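Local structure of DNA primase (2AU3) at residues I14-V19 / Q54-F59; S21-L26 / K69-Y74; Y33-P38 / P45-S50. The protein probably synthesises the short RNA primers that DNA polymerase extends during DNA replication, as a DnaG-type primase with a zinc-binding domain and a TOPRIM-containing polymerase core. One frame throughout, in Å; residues are numbered along the deposited sequence.

Contact 1: residues I14-V19 / Q54-F59; sequences IDIVDV and QIFKCF. With ZN (zinc ion), chain B.
The carboxamide of Gln54 grips the start of helix 16-23 through two neighbouring polar groups. Its OE1 accepts the Ile16 backbone N at 2.9 Å, a nearly straight bond (170° at the hydrogen) whose donor is tilted 22° from the carbonyl plane. Its NE2 donates to Asp15 OD1 at 3.1 Å; that acceptor lies close to the amide plane, whereas NE2 approaches OD1 from above the plane of the carboxylate. NE2 also donates to the backbone O of Pro51, so both ends of the amide are satisfied. Asp15 OD1 also takes the backbone N of Val17 at 3.2 Å, and the two donors come from opposite faces of the carboxylate. With CG anti to the backbone N (chi1 -173°), Asp15 turns this oxygen back over the first helical turn, where it caps Val17 N. The Gln54 chain is bent at chi2, which folds the amide toward the helix. Replacing Gln54 by an alanine would probably leave Ile16 N without this acceptor and take from Asp15 OD1 the donor on one face of its carboxylate. Beside the polar grip, Ile16 CD1 reaches 3.5 Å from the carbonyl carbon of Ile55. The same methyl lies 4.2 Å from Phe56 CD2, at the edge of that ring. Farther along the strand, Cys58 SG binds the zinc ion at 2.4 Å. The geometry is that of an N-capped helix, with Asp15 as N-cap, docked on the zinc-ribbon sheet of a CHC2 zinc-binding domain.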
# COMPACT_ATOMS: atom_id res chain seq x y z
N ILE A 14 -0.48 3.78 27.14
CA ILE A 14 -1.89 3.35 26.99
C ILE A 14 -1.98 1.92 26.49
O ILE A 14 -1.16 1.49 25.68
CB ILE A 14 -2.65 4.26 26.00
CG1 ILE A 14 -2.84 5.66 26.58
CG2 ILE A 14 -4.00 3.68 25.71
CD1 ILE A 14 -3.00 6.72 25.49
N ASP A 15 -2.95 1.17 27.00
CA ASP A 15 -3.32 -0.11 26.42
C ASP A 15 -4.71 0.07 25.86
O ASP A 15 -5.65 0.34 26.60
CB ASP A 15 -3.31 -1.24 27.48
CG ASP A 15 -3.53 -2.64 26.88
OD1 ASP A 15 -4.00 -2.76 25.71
OD2 ASP A 15 -3.24 -3.68 27.50
N ILE A 16 -4.85 -0.05 24.54
CA ILE A 16 -6.12 0.22 23.87
C ILE A 16 -7.28 -0.61 24.42
O ILE A 16 -8.41 -0.15 24.44
CB ILE A 16 -5.97 0.03 22.36
CG1 ILE A 16 -7.20 0.59 21.63
CG2 ILE A 16 -5.68 -1.45 22.01
CD1 ILE A 16 -6.96 0.76 20.10
N VAL A 17 -6.97 -1.83 24.87
CA VAL A 17 -7.98 -2.72 25.45
C VAL A 17 -8.59 -2.08 26.70
O VAL A 17 -9.82 -2.00 26.83
CB VAL A 17 -7.38 -4.13 25.76
CG1 VAL A 17 -8.37 -5.00 26.53
CG2 VAL A 17 -7.00 -4.82 24.47
N ASP A 18 -7.76 -1.59 27.61
CA ASP A 18 -8.28 -0.87 28.79
C ASP A 18 -9.12 0.36 28.40
O ASP A 18 -10.20 0.58 28.97
CB ASP A 18 -7.16 -0.44 29.75
CG ASP A 18 -6.39 -1.62 30.32
OD1 ASP A 18 -6.98 -2.70 30.56
OD2 ASP A 18 -5.16 -1.56 30.57
N VAL A 19 -8.66 1.16 27.44
CA VAL A 19 -9.46 2.37 27.13
C VAL A 19 -10.80 2.11 26.46
O VAL A 19 -11.80 2.70 26.87
CB VAL A 19 -8.69 3.65 26.58
CG1 VAL A 19 -7.24 3.41 26.33
CG2 VAL A 19 -9.40 4.32 25.39
N GLN A 54 -2.51 -2.92 18.82
CA GLN A 54 -2.86 -1.73 19.61
C GLN A 54 -3.69 -0.73 18.78
O GLN A 54 -3.58 0.49 18.93
CB GLN A 54 -1.62 -1.06 20.22
CG GLN A 54 -1.04 -1.77 21.46
CD GLN A 54 -2.00 -1.76 22.65
OE1 GLN A 54 -2.34 -0.70 23.16
NE2 GLN A 54 -2.44 -2.95 23.08
N ILE A 55 -4.53 -1.28 17.91
CA ILE A 55 -5.44 -0.49 17.09
C ILE A 55 -6.82 -1.11 17.16
O ILE A 55 -6.98 -2.24 17.62
CB ILE A 55 -4.94 -0.43 15.62
CG1 ILE A 55 -4.81 -1.84 15.03
CG2 ILE A 55 -3.63 0.42 15.53
CD1 ILE A 55 -4.35 -1.90 13.51
N PHE A 56 -7.82 -0.38 16.70
CA PHE A 56 -9.15 -0.93 16.50
C PHE A 56 -9.41 -0.80 15.01
O PHE A 56 -8.73 -0.03 14.35
CB PHE A 56 -10.21 -0.15 17.31
CG PHE A 56 -10.44 1.28 16.84
CD1 PHE A 56 -11.44 1.57 15.90
CD2 PHE A 56 -9.66 2.33 17.34
CE1 PHE A 56 -11.67 2.89 15.48
CE2 PHE A 56 -9.88 3.67 16.90
CZ PHE A 56 -10.89 3.93 15.97
N LYS A 57 -10.34 -1.59 14.49
CA LYS A 57 -10.73 -1.48 13.07
C LYS A 57 -12.12 -2.05 12.94
O LYS A 57 -12.36 -3.19 13.35
CB LYS A 57 -9.76 -2.27 12.17
CG LYS A 57 -10.10 -2.24 10.66
CD LYS A 57 -9.84 -0.85 10.00
CE LYS A 57 -10.07 -0.94 8.46
NZ LYS A 57 -9.93 0.39 7.77
N CYS A 58 -13.04 -1.26 12.40
CA CYS A 58 -14.37 -1.76 12.10
C CYS A 58 -14.43 -2.38 10.71
O CYS A 58 -14.19 -1.71 9.72
CB CYS A 58 -15.42 -0.67 12.22
SG CYS A 58 -17.04 -1.40 12.07
N PHE A 59 -14.75 -3.66 10.65
CA PHE A 59 -14.92 -4.35 9.37
C PHE A 59 -16.26 -4.01 8.75
O PHE A 59 -16.57 -4.47 7.66
CB PHE A 59 -14.79 -5.85 9.53
CG PHE A 59 -13.38 -6.32 9.64
CD1 PHE A 59 -12.57 -5.86 10.68
CD2 PHE A 59 -12.85 -7.18 8.69
CE1 PHE A 59 -11.24 -6.28 10.79
CE2 PHE A 59 -11.52 -7.62 8.79
CZ PHE A 59 -10.72 -7.15 9.84
ZN ZN B . -18.22 0.70 12.13

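Contact 2: residues S21-L26 / K69-Y74; sequences SEYLNL and KFVSLY
Phe70, the first residue of 69-74 to reach across, sends its edge toward the face of the Tyr23 ring in an offset edge-to-face pair: the centroids are 5.4 Å apart and the planes stand at 66°. The nearest atoms are Phe70 CE2 and Tyr23 CD2, 3.4 Å apart. A chi1 of 176° lays the Phe70 ring beside its own carbonyl carbon, where it also reaches Leu24, whose CD1 lies 3.8 Å from Phe70 CZ. Ile20, on the helix that ends in Tyr23, packs on Phe70 as well. Val71 follows, its side chain crossing that of Tyr23 at about a right angle: CG1 sits 3.6 Å from Tyr23 OH and CG2 4.1 Å from Tyr23 CE2. Thus the valine touches the phenol end of the ring while the phenylalanine touches its root. The hydroxyl itself is hydrogen-bonded to Glu75 OE2, just past the segment, which ties the polar end of Tyr23 to the same helix that packs its ring. One turn after Phe70, Tyr74 completes the group. Tyr23 CD1 lies over one face of the Tyr74 ring, toward its rim, 3.2 Å from Tyr74 CD2. These two planes are inclined at 52° with centroids 4.5 Å apart, an oblique meeting. Leu24 CD2 makes a looser approach to Tyr74 CE1, while Thr35 and Pro38 also pack on Leu24. Tyr23, Phe70 and Tyr74 therefore form an aromatic cluster that joins the end of helix 16-23 to helix 67-75 within the CHC2 zinc-binding domain.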
# COMPACT_ATOMS: atom_id res chain seq x y z
N SER A 21 -12.57 -0.66 26.59
CA SER A 21 -13.42 -1.43 27.51
C SER A 21 -14.23 -0.54 28.48
O SER A 21 -15.29 -0.94 28.94
CB SER A 21 -12.60 -2.46 28.30
OG SER A 21 -13.46 -3.35 29.00
N GLU A 22 -13.71 0.65 28.79
CA GLU A 22 -14.47 1.65 29.55
C GLU A 22 -15.78 2.03 28.84
O GLU A 22 -16.79 2.30 29.49
CB GLU A 22 -13.61 2.90 29.75
CG GLU A 22 -12.29 2.65 30.49
CD GLU A 22 -11.94 3.75 31.48
OE1 GLU A 22 -11.76 4.91 31.06
OE2 GLU A 22 -11.83 3.46 32.68
N TYR A 23 -15.75 2.04 27.50
CA TYR A 23 -16.87 2.53 26.69
C TYR A 23 -17.73 1.39 26.19
O TYR A 23 -18.96 1.48 26.23
CB TYR A 23 -16.35 3.27 25.47
CG TYR A 23 -15.69 4.57 25.76
CD1 TYR A 23 -16.44 5.75 25.87
CD2 TYR A 23 -14.31 4.65 25.90
CE1 TYR A 23 -15.82 6.96 26.11
CE2 TYR A 23 -13.69 5.85 26.19
CZ TYR A 23 -14.45 7.00 26.26
OH TYR A 23 -13.84 8.19 26.51
N LEU A 24 -17.08 0.32 25.73
CA LEU A 24 -17.79 -0.79 25.09
C LEU A 24 -17.70 -2.13 25.83
O LEU A 24 -16.74 -2.40 26.57
CB LEU A 24 -17.33 -0.96 23.63
CG LEU A 24 -17.27 0.32 22.76
CD1 LEU A 24 -16.68 0.04 21.37
CD2 LEU A 24 -18.64 1.00 22.67
N ASN A 25 -18.73 -2.95 25.62
CA ASN A 25 -18.72 -4.34 26.05
C ASN A 25 -17.91 -5.17 25.06
O ASN A 25 -18.36 -5.44 23.95
CB ASN A 25 -20.14 -4.90 26.15
CG ASN A 25 -21.09 -3.97 26.88
OD1 ASN A 25 -20.88 -3.64 28.04
ND2 ASN A 25 -22.15 -3.54 26.20
N LEU A 26 -16.71 -5.58 25.47
CA LEU A 26 -15.82 -6.28 24.57
C LEU A 26 -15.87 -7.76 24.88
O LEU A 26 -15.74 -8.17 26.04
CB LEU A 26 -14.38 -5.74 24.69
CG LEU A 26 -14.11 -4.29 24.26
CD1 LEU A 26 -12.66 -3.94 24.50
CD2 LEU A 26 -14.48 -4.05 22.81
N LYS A 69 -7.43 7.99 19.23
CA LYS A 69 -8.34 8.24 18.13
C LYS A 69 -9.74 7.69 18.46
O LYS A 69 -10.74 8.34 18.15
CB LYS A 69 -7.81 7.61 16.85
CG LYS A 69 -8.83 7.56 15.74
CD LYS A 69 -8.14 7.66 14.40
CE LYS A 69 -9.10 8.05 13.32
NZ LYS A 69 -8.77 7.32 12.07
N PHE A 70 -9.82 6.52 19.09
CA PHE A 70 -11.12 6.01 19.51
C PHE A 70 -11.85 7.05 20.40
O PHE A 70 -13.02 7.35 20.20
CB PHE A 70 -11.04 4.67 20.25
CG PHE A 70 -12.38 4.20 20.76
CD1 PHE A 70 -13.28 3.53 19.92
CD2 PHE A 70 -12.79 4.51 22.06
CE1 PHE A 70 -14.55 3.13 20.37
CE2 PHE A 70 -14.06 4.11 22.52
CZ PHE A 70 -14.94 3.44 21.68
N VAL A 71 -11.15 7.55 21.41
CA VAL A 71 -11.75 8.51 22.33
C VAL A 71 -12.19 9.77 21.58
O VAL A 71 -13.31 10.28 21.79
CB VAL A 71 -10.81 8.83 23.54
CG1 VAL A 71 -11.42 9.94 24.44
CG2 VAL A 71 -10.53 7.58 24.33
N SER A 72 -11.32 10.23 20.67
CA SER A 72 -11.65 11.39 19.82
C SER A 72 -12.97 11.20 19.10
O SER A 72 -13.78 12.13 18.99
CB SER A 72 -10.54 11.64 18.79
OG SER A 72 -10.85 12.77 18.00
N LEU A 73 -13.18 9.99 18.57
CA LEU A 73 -14.40 9.73 17.81
C LEU A 73 -15.59 9.55 18.75
O LEU A 73 -16.66 10.12 18.53
CB LEU A 73 -14.25 8.52 16.87
CG LEU A 73 -13.23 8.62 15.74
CD1 LEU A 73 -12.99 7.21 15.12
CD2 LEU A 73 -13.68 9.59 14.68
N TYR A 74 -15.39 8.77 19.81
CA TYR A 74 -16.46 8.60 20.79
C TYR A 74 -16.93 9.93 21.41
O TYR A 74 -18.13 10.19 21.48
CB TYR A 74 -16.08 7.58 21.88
CG TYR A 74 -17.30 7.00 22.57
CD1 TYR A 74 -17.92 5.84 22.08
CD2 TYR A 74 -17.87 7.64 23.67
CE1 TYR A 74 -19.06 5.32 22.71
CE2 TYR A 74 -19.00 7.12 24.31
CZ TYR A 74 -19.59 5.97 23.83
OH TYR A 74 -20.71 5.48 24.47

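Contact 3: residues Y33-P38 / P45-S50; sequences YRTNCP and PSFYVS. With ZN (zinc ion), chain B.
Phe47 and Thr35 meet in an antiparallel beta hairpin, part of the zinc ribbon, on the face carrying Tyr33, Thr35, Phe47 and Val49, where Thr35 CG2 lies 3.9 Å from Phe47 CD2. A chi1 of -178° swings the Phe47 ring away from its own backbone N, which brings its other side, CD1, against Cys37 SG at 3.8 Å and Pro38 CD at 3.9 Å. The sulfur lies 5.0 Å from the ring centroid and 72° off the normal, an oblique sulfur-aromatic contact. Phe56 of the next strand meets the Phe47 ring at a small interplanar angle. Tyr33 and Val49 share this face farther along, and Ile16 and Ile20 of helix 16-23 pack on Val49. The backbone ladder holds the two strands together, with their segment axes 159° apart. Tyr33 and Val49 form a hydrogen-bonded pair with bonds in both directions. At the Thr35-Phe47 pair, Thr35 N donates to Phe47 O and the return bond from Phe47 N to Thr35 O is weak. On the face carrying Arg34 and Tyr48, Arg34 CB sits over the Tyr48 ring as a CH-pi contact, 3.9 Å from the centroid. The extended arginine runs alongside the tyrosine, past Pro45 CB, and its guanidinium has a long, weak ion pair with Glu27. At the polar margin, Cys37 SG binds the zinc ion at 2.3 Å, while one water accepts from Cys37 N at 2.7 Å and from Ser46 N at 2.9 Å.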
# COMPACT_ATOMS: atom_id res chain seq x y z
N TYR A 33 -10.56 -8.63 20.55
CA TYR A 33 -11.87 -8.38 21.14
C TYR A 33 -12.77 -7.84 20.06
O TYR A 33 -12.31 -7.20 19.12
CB TYR A 33 -11.79 -7.37 22.28
CG TYR A 33 -11.05 -7.90 23.48
CD1 TYR A 33 -11.73 -8.58 24.49
CD2 TYR A 33 -9.68 -7.70 23.62
CE1 TYR A 33 -11.05 -9.08 25.59
CE2 TYR A 33 -9.00 -8.19 24.73
CZ TYR A 33 -9.69 -8.86 25.72
OH TYR A 33 -9.03 -9.38 26.83
N ARG A 34 -14.06 -8.14 20.17
CA ARG A 34 -15.02 -7.60 19.23
C ARG A 34 -16.29 -7.17 19.96
O ARG A 34 -16.58 -7.64 21.07
CB ARG A 34 -15.33 -8.60 18.11
CG ARG A 34 -16.38 -9.59 18.48
CD ARG A 34 -17.03 -10.33 17.32
NE ARG A 34 -17.96 -11.32 17.88
CZ ARG A 34 -18.20 -12.52 17.37
NH1 ARG A 34 -17.59 -12.91 16.26
NH2 ARG A 34 -19.04 -13.33 17.98
N THR A 35 -17.02 -6.27 19.31
CA THR A 35 -18.27 -5.73 19.84
C THR A 35 -19.00 -5.06 18.67
O THR A 35 -18.51 -5.11 17.53
CB THR A 35 -17.96 -4.72 20.99
OG1 THR A 35 -19.18 -4.27 21.61
CG2 THR A 35 -17.34 -3.45 20.46
N ASN A 36 -20.19 -4.51 18.91
CA ASN A 36 -20.89 -3.84 17.82
C ASN A 36 -20.33 -2.44 17.69
O ASN A 36 -20.04 -1.79 18.70
CB ASN A 36 -22.41 -3.76 18.04
CG ASN A 36 -23.04 -5.10 18.35
OD1 ASN A 36 -23.42 -5.85 17.45
ND2 ASN A 36 -23.18 -5.40 19.63
N CYS A 37 -20.21 -1.97 16.46
CA CYS A 37 -19.63 -0.65 16.22
C CYS A 37 -20.54 0.49 16.73
O CYS A 37 -21.73 0.48 16.47
CB CYS A 37 -19.31 -0.48 14.74
SG CYS A 37 -18.46 1.06 14.35
N PRO A 38 -19.96 1.45 17.46
CA PRO A 38 -20.73 2.59 17.97
C PRO A 38 -20.82 3.73 16.94
O PRO A 38 -21.47 4.75 17.22
CB PRO A 38 -19.89 3.06 19.17
CG PRO A 38 -18.46 2.72 18.78
CD PRO A 38 -18.54 1.51 17.86
N PRO A 45 -21.58 -7.91 15.21
CA PRO A 45 -20.38 -7.22 15.71
C PRO A 45 -19.24 -7.27 14.68
O PRO A 45 -18.80 -8.35 14.30
CB PRO A 45 -20.03 -8.01 16.98
CG PRO A 45 -21.32 -8.60 17.42
CD PRO A 45 -22.06 -8.94 16.15
N SER A 46 -18.79 -6.10 14.23
CA SER A 46 -17.79 -6.00 13.17
C SER A 46 -16.60 -5.14 13.59
O SER A 46 -15.71 -4.86 12.79
CB SER A 46 -18.41 -5.39 11.91
OG SER A 46 -19.55 -6.12 11.54
N PHE A 47 -16.60 -4.73 14.85
CA PHE A 47 -15.63 -3.77 15.39
C PHE A 47 -14.64 -4.51 16.27
O PHE A 47 -15.01 -5.05 17.32
CB PHE A 47 -16.39 -2.71 16.20
CG PHE A 47 -15.52 -1.63 16.78
CD1 PHE A 47 -15.51 -0.36 16.21
CD2 PHE A 47 -14.76 -1.86 17.93
CE1 PHE A 47 -14.73 0.67 16.76
CE2 PHE A 47 -13.98 -0.84 18.49
CZ PHE A 47 -13.97 0.43 17.90
N TYR A 48 -13.38 -4.53 15.83
CA TYR A 48 -12.35 -5.35 16.46
C TYR A 48 -11.27 -4.51 17.11
O TYR A 48 -10.90 -3.46 16.61
CB TYR A 48 -11.72 -6.32 15.45
CG TYR A 48 -12.66 -7.44 15.05
CD1 TYR A 48 -12.57 -8.69 15.64
CD2 TYR A 48 -13.62 -7.24 14.07
CE1 TYR A 48 -13.42 -9.72 15.26
CE2 TYR A 48 -14.47 -8.25 13.69
CZ TYR A 48 -14.37 -9.49 14.29
OH TYR A 48 -15.23 -10.47 13.92
N VAL A 49 -10.79 -4.99 18.25
CA VAL A 49 -9.68 -4.38 18.95
C VAL A 49 -8.57 -5.41 19.05
O VAL A 49 -8.79 -6.51 19.55
CB VAL A 49 -10.11 -3.89 20.35
CG1 VAL A 49 -8.92 -3.27 21.08
CG2 VAL A 49 -11.29 -2.89 20.25
N SER A 50 -7.38 -5.08 18.53
CA SER A 50 -6.27 -6.02 18.57
C SER A 50 -5.31 -5.59 19.68
O SER A 50 -4.74 -4.50 19.61
CB SER A 50 -5.57 -6.05 17.22
OG SER A 50 -4.26 -6.58 17.33
ZN ZN B . -18.22 0.70 12.13
O HOH W 1 -20.56 -3.80 14.46

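Overall arrangement
All three contacts fall within the CHC2 zinc-binding domain, with centres 8 to 10 Å apart. Contacts 1 and 2 share helix 16-23, using its start and its end, and meet where Phe56 CE2 lies 3.6 Å from Phe70 N. Contact 3 is nested within the loops closed by the other two and joins contact 1 through neighbouring strands, with Lys57 N 2.9 Å from Tyr48 O. Phe47 CZ lies 3.7 Å from Phe70 CE1, linking the hairpin to contact 2. Contacts 1 and 3 supply Cys58 and Cys37 to the zinc ion, which His40 and Cys61 complete; the Phe70 side chain of contact 2 stays about 9 Å from the metal.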